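Local coordinates for Glyco_hydro_cc domain-containing protein (Blastomyces gilchristii, PDB 6UB0) that probably hydrolyses beta-1,3-glucan (curdlan) in an exo fashion, as a family GH128 glycoside hydrolase, and holds laminaribiose in its binding cleft, at residues I63-D77 with Y100-S112. Residues are numbered along the deposited sequence; the frame is centred on the assembly and turned at random.
With GLC (alpha-D-glucopyranose), chain B.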
ATOM      1  N   ILE A  63     -17.074  -2.031  -3.644  1.00 43.78           N
ATOM      2  CA  ILE A  63     -17.785  -0.738  -3.863  1.00 46.29           C
ATOM      3  C   ILE A  63     -19.153  -0.889  -3.195  1.00 45.18           C
ATOM      4  O   ILE A  63     -19.486  -0.010  -2.403  1.00 46.92           O
ATOM      5  CB  ILE A  63     -17.885  -0.374  -5.352  1.00 47.44           C
ATOM      6  CG1 ILE A  63     -16.524   0.031  -5.909  1.00 48.65           C
ATOM      7  CG2 ILE A  63     -18.920   0.722  -5.589  1.00 50.80           C
ATOM      8  CD1 ILE A  63     -16.414  -0.105  -7.403  1.00 49.88           C
ATOM      9  N   ALA A  64     -19.803  -2.038  -3.404  1.00 45.15           N
ATOM     10  CA  ALA A  64     -21.085  -2.440  -2.748  1.00 46.34           C
ATOM     11  C   ALA A  64     -20.945  -2.518  -1.218  1.00 45.90           C
ATOM     12  O   ALA A  64     -21.971  -2.329  -0.550  1.00 51.91           O
ATOM     13  CB  ALA A  64     -21.571  -3.755  -3.294  1.00 48.10           C
ATOM     14  N   ALA A  65     -19.772  -2.823  -0.664  1.00 43.83           N
ATOM     15  CA  ALA A  65     -19.566  -2.801   0.804  1.00 43.13           C
ATOM     16  C   ALA A  65     -19.085  -1.419   1.271  1.00 41.58           C
ATOM     17  O   ALA A  65     -18.788  -1.302   2.468  1.00 40.03           O
ATOM     18  CB  ALA A  65     -18.621  -3.893   1.233  1.00 43.14           C
ATOM     19  N   GLY A  66     -19.074  -0.404   0.391  1.00 44.71           N
ATOM     20  CA  GLY A  66     -18.776   1.013   0.731  1.00 46.01           C
ATOM     21  C   GLY A  66     -17.283   1.364   0.673  1.00 45.33           C
ATOM     22  O   GLY A  66     -16.872   2.460   1.159  1.00 44.10           O
ATOM     23  N   SER A  67     -16.482   0.484   0.086  1.00 46.99           N
ATOM     24  CA  SER A  67     -15.021   0.684  -0.099  1.00 45.03           C
ATOM     25  C   SER A  67     -14.840   1.904  -0.998  1.00 43.22           C
ATOM     26  O   SER A  67     -15.519   1.970  -2.045  1.00 46.51           O
ATOM     27  CB  SER A  67     -14.382  -0.549  -0.671  1.00 47.34           C
ATOM     28  OG  SER A  67     -14.361  -1.612   0.285  1.00 49.42           O
ATOM     29  N   LYS A  68     -14.055   2.879  -0.556  1.00 39.67           N
ATOM     30  CA  LYS A  68     -13.862   4.154  -1.286  1.00 37.66           C
ATOM     31  C   LYS A  68     -12.690   4.024  -2.266  1.00 34.30           C
ATOM     32  O   LYS A  68     -12.440   4.962  -3.019  1.00 32.81           O
ATOM     33  CB  LYS A  68     -13.660   5.269  -0.262  1.00 40.16           C
ATOM     34  CG  LYS A  68     -14.800   5.344   0.755  1.00 42.03           C
ATOM     35  CD  LYS A  68     -14.504   6.146   1.987  1.00 43.81           C
ATOM     36  CE  LYS A  68     -14.958   7.587   1.877  1.00 47.29           C
ATOM     37  NZ  LYS A  68     -15.409   8.094   3.193  1.00 50.85           N
ATOM     38  N   ASN A  69     -11.932   2.945  -2.176  1.00 31.66           N
ATOM     39  CA  ASN A  69     -10.572   2.921  -2.763  1.00 30.45           C
ATOM     40  C   ASN A  69     -10.301   1.539  -3.339  1.00 27.68           C
ATOM     41  O   ASN A  69     -10.793   0.564  -2.808  1.00 26.32           O
ATOM     42  CB  ASN A  69      -9.471   3.245  -1.744  1.00 29.66           C
ATOM     43  CG  ASN A  69      -9.482   4.670  -1.251  1.00 28.98           C
ATOM     44  OD1 ASN A  69      -9.099   5.561  -1.972  1.00 29.80           O
ATOM     45  ND2 ASN A  69      -9.970   4.909  -0.033  1.00 32.00           N
ATOM     46  N   LEU A  70      -9.523   1.482  -4.417  1.00 27.50           N
ATOM     47  CA  LEU A  70      -9.092   0.204  -5.002  1.00 25.42           C
ATOM     48  C   LEU A  70      -7.593   0.299  -5.277  1.00 24.16           C
ATOM     49  O   LEU A  70      -7.153   1.341  -5.829  1.00 24.46           O
ATOM     50  CB  LEU A  70      -9.804  -0.074  -6.321  1.00 27.69           C
ATOM     51  CG  LEU A  70     -11.322  -0.201  -6.252  1.00 29.31           C
ATOM     52  CD1 LEU A  70     -11.895  -0.255  -7.654  1.00 30.77           C
ATOM     53  CD2 LEU A  70     -11.723  -1.417  -5.448  1.00 28.96           C
ATOM     54  N   LEU A  71      -6.881  -0.793  -5.053  1.00 23.82           N
ATOM     55  CA  LEU A  71      -5.403  -0.861  -5.327  1.00 22.86           C
ATOM     56  C   LEU A  71      -5.109  -1.768  -6.531  1.00 22.19           C
ATOM     57  O   LEU A  71      -5.724  -2.861  -6.659  1.00 24.02           O
ATOM     58  CB  LEU A  71      -4.620  -1.421  -4.139  1.00 23.03           C
ATOM     59  CG  LEU A  71      -4.573  -0.557  -2.900  1.00 21.21           C
ATOM     60  CD1 LEU A  71      -4.310  -1.408  -1.675  1.00 21.04           C
ATOM     61  CD2 LEU A  71      -3.583   0.598  -3.000  1.00 22.98           C
ATOM     62  N   ALA A  72      -4.067  -1.412  -7.277  1.00 23.20           N
ATOM     63  CA  ALA A  72      -3.633  -2.189  -8.450  1.00 22.69           C
ATOM     64  C   ALA A  72      -2.463  -3.100  -8.069  1.00 23.65           C
ATOM     65  O   ALA A  72      -2.227  -3.290  -6.865  1.00 21.15           O
ATOM     66  CB  ALA A  72      -3.275  -1.252  -9.564  1.00 24.68           C
ATOM     67  N   PHE A  73      -1.719  -3.583  -9.072  1.00 22.62           N
ATOM     68  CA  PHE A  73      -0.842  -4.768  -8.989  1.00 24.38           C
ATOM     69  C   PHE A  73       0.226  -4.578  -7.896  1.00 23.43           C
ATOM     70  O   PHE A  73       0.712  -3.478  -7.619  1.00 25.11           O
ATOM     71  CB  PHE A  73      -0.254  -5.039 -10.379  1.00 25.61           C
ATOM     72  CG  PHE A  73      -1.203  -4.629 -11.496  1.00 27.74           C
ATOM     73  CD1 PHE A  73      -2.437  -5.254 -11.653  1.00 29.77           C
ATOM     74  CD2 PHE A  73      -0.865  -3.607 -12.384  1.00 27.59           C
ATOM     75  CE1 PHE A  73      -3.319  -4.892 -12.668  1.00 29.93           C
ATOM     76  CE2 PHE A  73      -1.750  -3.243 -13.411  1.00 28.81           C
ATOM     77  CZ  PHE A  73      -2.975  -3.870 -13.533  1.00 29.92           C
ATOM     78  N   ASN A  74       0.573  -5.693  -7.279  1.00 22.17           N
ATOM     79  CA  ASN A  74       1.636  -5.768  -6.233  1.00 22.25           C
ATOM     80  C   ASN A  74       3.026  -5.971  -6.839  1.00 21.34           C
ATOM     81  O   ASN A  74       3.363  -7.113  -7.151  1.00 23.30           O
ATOM     82  CB  ASN A  74       1.350  -6.885  -5.265  1.00 22.18           C
ATOM     83  CG  ASN A  74       2.140  -6.681  -4.000  1.00 21.80           C
ATOM     84  OD1 ASN A  74       1.985  -5.679  -3.328  1.00 22.77           O
ATOM     85  ND2 ASN A  74       3.045  -7.599  -3.736  1.00 22.35           N
ATOM     86  N   GLU A  75       3.852  -4.950  -6.804  1.00 21.98           N
ATOM     87  CA  GLU A  75       5.304  -5.128  -7.188  1.00 23.33           C
ATOM     88  C   GLU A  75       5.390  -5.758  -8.580  1.00 26.31           C
ATOM     89  O   GLU A  75       5.979  -6.838  -8.803  1.00 27.41           O
ATOM     90  CB  GLU A  75       6.094  -5.898  -6.124  1.00 22.86           C
ATOM     91  CG  GLU A  75       6.376  -5.057  -4.884  1.00 22.60           C
ATOM     92  CD  GLU A  75       7.321  -5.652  -3.875  1.00 23.58           C
ATOM     93  OE1 GLU A  75       7.881  -6.742  -4.188  1.00 25.10           O
ATOM     94  OE2 GLU A  75       7.555  -4.944  -2.841  1.00 23.88           O
ATOM     95  N   PRO A  76       4.834  -5.068  -9.609  1.00 25.02           N
ATOM     96  CA  PRO A  76       5.004  -5.537 -10.985  1.00 26.62           C
ATOM     97  C   PRO A  76       6.497  -5.541 -11.396  1.00 27.20           C
ATOM     98  O   PRO A  76       6.891  -6.300 -12.290  1.00 29.09           O
ATOM     99  CB  PRO A  76       4.135  -4.534 -11.775  1.00 25.69           C
ATOM    100  CG  PRO A  76       4.171  -3.267 -10.934  1.00 25.02           C
ATOM    101  CD  PRO A  76       4.098  -3.799  -9.519  1.00 25.17           C
ATOM    102  N   ASP A  77       7.293  -4.712 -10.732  1.00 27.38           N
ATOM    103  CA  ASP A  77       8.769  -4.598 -10.915  1.00 29.53           C
ATOM    104  C   ASP A  77       9.548  -5.756 -10.269  1.00 31.89           C
ATOM    105  O   ASP A  77      10.802  -5.729 -10.423  1.00 34.39           O
ATOM    106  CB  ASP A  77       9.304  -3.284 -10.339  1.00 28.59           C
ATOM    107  CG  ASP A  77       9.121  -3.130  -8.822  1.00 29.45           C
ATOM    108  OD1 ASP A  77       8.015  -3.516  -8.296  1.00 27.54           O
ATOM    109  OD2 ASP A  77      10.010  -2.546  -8.198  1.00 30.79           O
ATOM    110  N   TYR A 100     -13.684   1.863 -12.827  1.00 41.99           N
ATOM    111  CA  TYR A 100     -14.224   2.147 -11.473  1.00 41.40           C
ATOM    112  C   TYR A 100     -13.858   3.555 -11.012  1.00 40.26           C
ATOM    113  O   TYR A 100     -14.055   3.859  -9.851  1.00 40.90           O
ATOM    114  CB  TYR A 100     -13.720   1.081 -10.502  1.00 40.71           C
ATOM    115  CG  TYR A 100     -14.106  -0.285 -10.979  1.00 41.16           C
ATOM    116  CD1 TYR A 100     -15.379  -0.751 -10.758  1.00 40.82           C
ATOM    117  CD2 TYR A 100     -13.233  -1.053 -11.744  1.00 40.02           C
ATOM    118  CE1 TYR A 100     -15.774  -1.987 -11.216  1.00 42.23           C
ATOM    119  CE2 TYR A 100     -13.636  -2.268 -12.264  1.00 41.44           C
ATOM    120  CZ  TYR A 100     -14.914  -2.722 -12.001  1.00 42.24           C
ATOM    121  OH  TYR A 100     -15.347  -3.922 -12.457  1.00 46.25           O
ATOM    122  N   ALA A 101     -13.328   4.382 -11.899  1.00 41.46           N
ATOM    123  CA  ALA A 101     -12.846   5.743 -11.571  1.00 42.77           C
ATOM    124  C   ALA A 101     -13.970   6.584 -10.961  1.00 44.44           C
ATOM    125  O   ALA A 101     -13.666   7.394 -10.075  1.00 43.34           O
ATOM    126  CB  ALA A 101     -12.305   6.413 -12.800  1.00 43.96           C
ATOM    127  N   ALA A 102     -15.201   6.407 -11.430  1.00 46.58           N
ATOM    128  CA  ALA A 102     -16.352   7.243 -11.020  1.00 48.86           C
ATOM    129  C   ALA A 102     -16.772   6.860  -9.589  1.00 47.42           C
ATOM    130  O   ALA A 102     -17.233   7.737  -8.849  1.00 46.74           O
ATOM    131  CB  ALA A 102     -17.476   7.120 -12.029  1.00 50.80           C
ATOM    132  N   ARG A 103     -16.517   5.616  -9.180  1.00 46.66           N
ATOM    133  CA  ARG A 103     -17.060   5.042  -7.926  1.00 44.84           C
ATOM    134  C   ARG A 103     -15.962   4.823  -6.875  1.00 40.61           C
ATOM    135  O   ARG A 103     -16.274   4.568  -5.727  1.00 39.12           O
ATOM    136  CB  ARG A 103     -17.881   3.805  -8.293  1.00 47.23           C
ATOM    137  CG  ARG A 103     -19.232   4.194  -8.886  1.00 50.89           C
ATOM    138  CD  ARG A 103     -20.036   3.111  -9.609  1.00 55.06           C
ATOM    139  NE  ARG A 103     -19.292   2.167 -10.449  1.00 57.38           N
ATOM    140  CZ  ARG A 103     -19.408   0.843 -10.387  1.00 58.92           C
ATOM    141  NH1 ARG A 103     -20.215   0.288  -9.495  1.00 57.53           N
ATOM    142  NH2 ARG A 103     -18.649   0.077 -11.169  1.00 58.91           N
ATOM    143  N   ALA A 104     -14.697   5.005  -7.213  1.00 39.70           N
ATOM    144  CA  ALA A 104     -13.625   4.705  -6.253  1.00 37.21           C
ATOM    145  C   ALA A 104     -12.354   5.427  -6.675  1.00 36.48           C
ATOM    146  O   ALA A 104     -12.175   5.717  -7.915  1.00 35.56           O
ATOM    147  CB  ALA A 104     -13.457   3.207  -6.193  1.00 35.85           C
ATOM    148  N   ARG A 105     -11.541   5.737  -5.671  1.00 34.92           N
ATOM    149  CA  ARG A 105     -10.196   6.286  -5.892  1.00 35.16           C
ATOM    150  C   ARG A 105      -9.300   5.080  -6.217  1.00 33.38           C
ATOM    151  O   ARG A 105      -9.546   3.975  -5.668  1.00 31.58           O
ATOM    152  CB  ARG A 105      -9.821   7.147  -4.694  1.00 35.18           C
ATOM    153  CG  ARG A 105     -10.885   8.178  -4.368  1.00 38.79           C
ATOM    154  CD  ARG A 105     -10.456   9.023  -3.205  1.00 39.05           C
ATOM    155  NE  ARG A 105      -9.270   9.776  -3.550  1.00 41.28           N
ATOM    156  CZ  ARG A 105      -8.074   9.564  -3.017  1.00 42.49           C
ATOM    157  NH1 ARG A 105      -7.916   8.604  -2.124  1.00 41.49           N
ATOM    158  NH2 ARG A 105      -7.033  10.275  -3.417  1.00 44.37           N
ATOM    159  N   LEU A 106      -8.493   5.242  -7.262  1.00 33.50           N
ATOM    160  CA  LEU A 106      -7.668   4.177  -7.861  1.00 32.51           C
ATOM    161  C   LEU A 106      -6.212   4.437  -7.474  1.00 30.94           C
ATOM    162  O   LEU A 106      -5.690   5.600  -7.653  1.00 29.66           O
ATOM    163  CB  LEU A 106      -7.884   4.186  -9.372  1.00 33.30           C
ATOM    164  CG  LEU A 106      -9.339   4.038  -9.810  1.00 33.18           C
ATOM    165  CD1 LEU A 106      -9.479   4.018 -11.340  1.00 32.81           C
ATOM    166  CD2 LEU A 106      -9.964   2.797  -9.184  1.00 33.55           C
ATOM    167  N   GLY A 107      -5.573   3.399  -6.924  1.00 29.73           N
ATOM    168  CA  GLY A 107      -4.169   3.432  -6.511  1.00 26.89           C
ATOM    169  C   GLY A 107      -3.303   2.742  -7.532  1.00 26.12           C
ATOM    170  O   GLY A 107      -3.696   1.720  -8.050  1.00 24.85           O
ATOM    171  N   SER A 108      -2.183   3.334  -7.876  1.00 27.82           N
ATOM    172  CA  SER A 108      -1.278   2.741  -8.882  1.00 27.08           C
ATOM    173  C   SER A 108      -0.826   1.335  -8.469  1.00 26.66           C
ATOM    174  O   SER A 108      -0.934   0.917  -7.313  1.00 25.87           O
ATOM    175  CB  SER A 108      -0.080   3.602  -9.047  1.00 28.97           C
ATOM    176  OG  SER A 108       0.840   3.263  -8.048  1.00 27.90           O
ATOM    177  N   PRO A 109      -0.253   0.568  -9.405  1.00 25.76           N
ATOM    178  CA  PRO A 109       0.521  -0.610  -9.002  1.00 25.61           C
ATOM    179  C   PRO A 109       1.546  -0.091  -7.989  1.00 23.92           C
ATOM    180  O   PRO A 109       2.059   1.042  -8.084  1.00 23.89           O
ATOM    181  CB  PRO A 109       1.140  -1.098 -10.310  1.00 26.08           C
ATOM    182  CG  PRO A 109       0.258  -0.473 -11.372  1.00 26.72           C
ATOM    183  CD  PRO A 109      -0.030   0.900 -10.829  1.00 26.66           C
ATOM    184  N   ALA A 110       1.880  -0.946  -7.026  1.00 24.06           N
ATOM    185  CA  ALA A 110       2.771  -0.623  -5.897  1.00 22.55           C
ATOM    186  C   ALA A 110       4.184  -1.136  -6.213  1.00 22.72           C
ATOM    187  O   ALA A 110       4.313  -2.343  -6.431  1.00 22.69           O
ATOM    188  CB  ALA A 110       2.306  -1.284  -4.619  1.00 23.12           C
ATOM    189  N   VAL A 111       5.137  -0.245  -6.389  1.00 22.91           N
ATOM    190  CA  VAL A 111       6.524  -0.688  -6.707  1.00 24.32           C
ATOM    191  C   VAL A 111       7.333  -0.918  -5.434  1.00 24.82           C
ATOM    192  O   VAL A 111       7.141  -0.236  -4.454  1.00 24.68           O
ATOM    193  CB  VAL A 111       7.202   0.257  -7.698  1.00 25.25           C
ATOM    194  CG1 VAL A 111       6.491   0.105  -9.026  1.00 25.35           C
ATOM    195  CG2 VAL A 111       7.201   1.697  -7.227  1.00 26.03           C
ATOM    196  N   SER A 112       8.408  -1.704  -5.588  1.00 27.51           N
ATOM    197  CA  SER A 112       9.463  -1.898  -4.568  1.00 28.27           C
ATOM    198  C   SER A 112      10.321  -0.633  -4.466  1.00 30.16           C
ATOM    199  O   SER A 112      10.058   0.349  -5.178  1.00 30.96           O
ATOM    200  CB  SER A 112      10.295  -3.155  -4.825  1.00 29.34           C
ATOM    201  OG  SER A 112      11.247  -2.977  -5.875  1.00 28.79           O
TER
HETATM  202  C1  GLC B   1       7.192  -7.516  -0.540  1.00 34.76           C
HETATM  203  C2  GLC B   1       6.026  -8.289  -1.175  1.00 33.11           C
HETATM  204  C3  GLC B   1       5.704  -9.553  -0.374  1.00 34.24           C
HETATM  205  C4  GLC B   1       7.008 -10.363  -0.146  1.00 35.59           C
HETATM  206  C5  GLC B   1       8.123  -9.504   0.387  1.00 36.51           C
HETATM  207  C6  GLC B   1       9.466 -10.222   0.628  1.00 37.79           C
HETATM  208  O1  GLC B   1       6.945  -7.115   0.817  1.00 36.12           O
HETATM  209  O2  GLC B   1       4.778  -7.570  -1.323  1.00 29.84           O
HETATM  210  O3  GLC B   1       4.705 -10.300  -1.068  1.00 32.54           O
HETATM  211  O4  GLC B   1       6.769 -11.307   0.843  1.00 40.04           O
HETATM  212  O5  GLC B   1       8.316  -8.433  -0.538  1.00 37.03           O
HETATM  213  O6  GLC B   1       9.543 -11.208  -0.360  1.00 39.32           O
HETATM  214  O   HOH W   1      -1.227  -1.094  -5.366  1.00 21.77           O
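L70 and L106 lie side by side and point the same way, CD1 of L70 sitting 3.9 Å from CD2 of L106, at the centre of two parallel strands of the TIM barrel. Strands 69-71 and 105-111 are joined through helix 86-96 in a beta-alpha-beta crossover, and these leucines occupy the face that this helix covers, where L106 touches Y93. With CG of L70 anti to the carbonyl carbon (chi1 -62°) and chi2 at 171°, the branch turns so that CD1 meets both L106 and CB of Y100, the latter 3.6 Å away; the small A104 leaves room for the leucine's branch. Farther along, the F73 ring runs beside P109, with CD2 of F73 3.5 Å from CG of P109. P109 lacks an N-H, and the regular ladder is interrupted here: a water bridges A72 O and S108 O.

Backbone bonds continue on either side of the proline. L70 N donates to R105 O and L70 O accepts from G107 N, while F73 O takes A110 N and A110 O takes E75 N at 2.7 Å. G107 suits its position because CD2 of L71 comes close to the place a beta carbon would take.

At one polar edge the N69 amide and R105 guanidinium stand nearly perpendicular, joined by a weak bond; their stronger partners are E41 and E204. At the other end lies the sugar cleft. N74 ND2 donates almost straight (171°) to O2 of the glucose at 3.0 Å, and E75, its chain extended beyond CG, brings OE2 to 3.5 Å from C1 of the glucose, while H142 ND1 hydrogen-bonds the same oxygen. Two residues along from E75, the D77 carboxylate takes both S112 N and S112 OG: they approach OD2 from opposite faces of its plane, the hydroxyl at 2.7 Å.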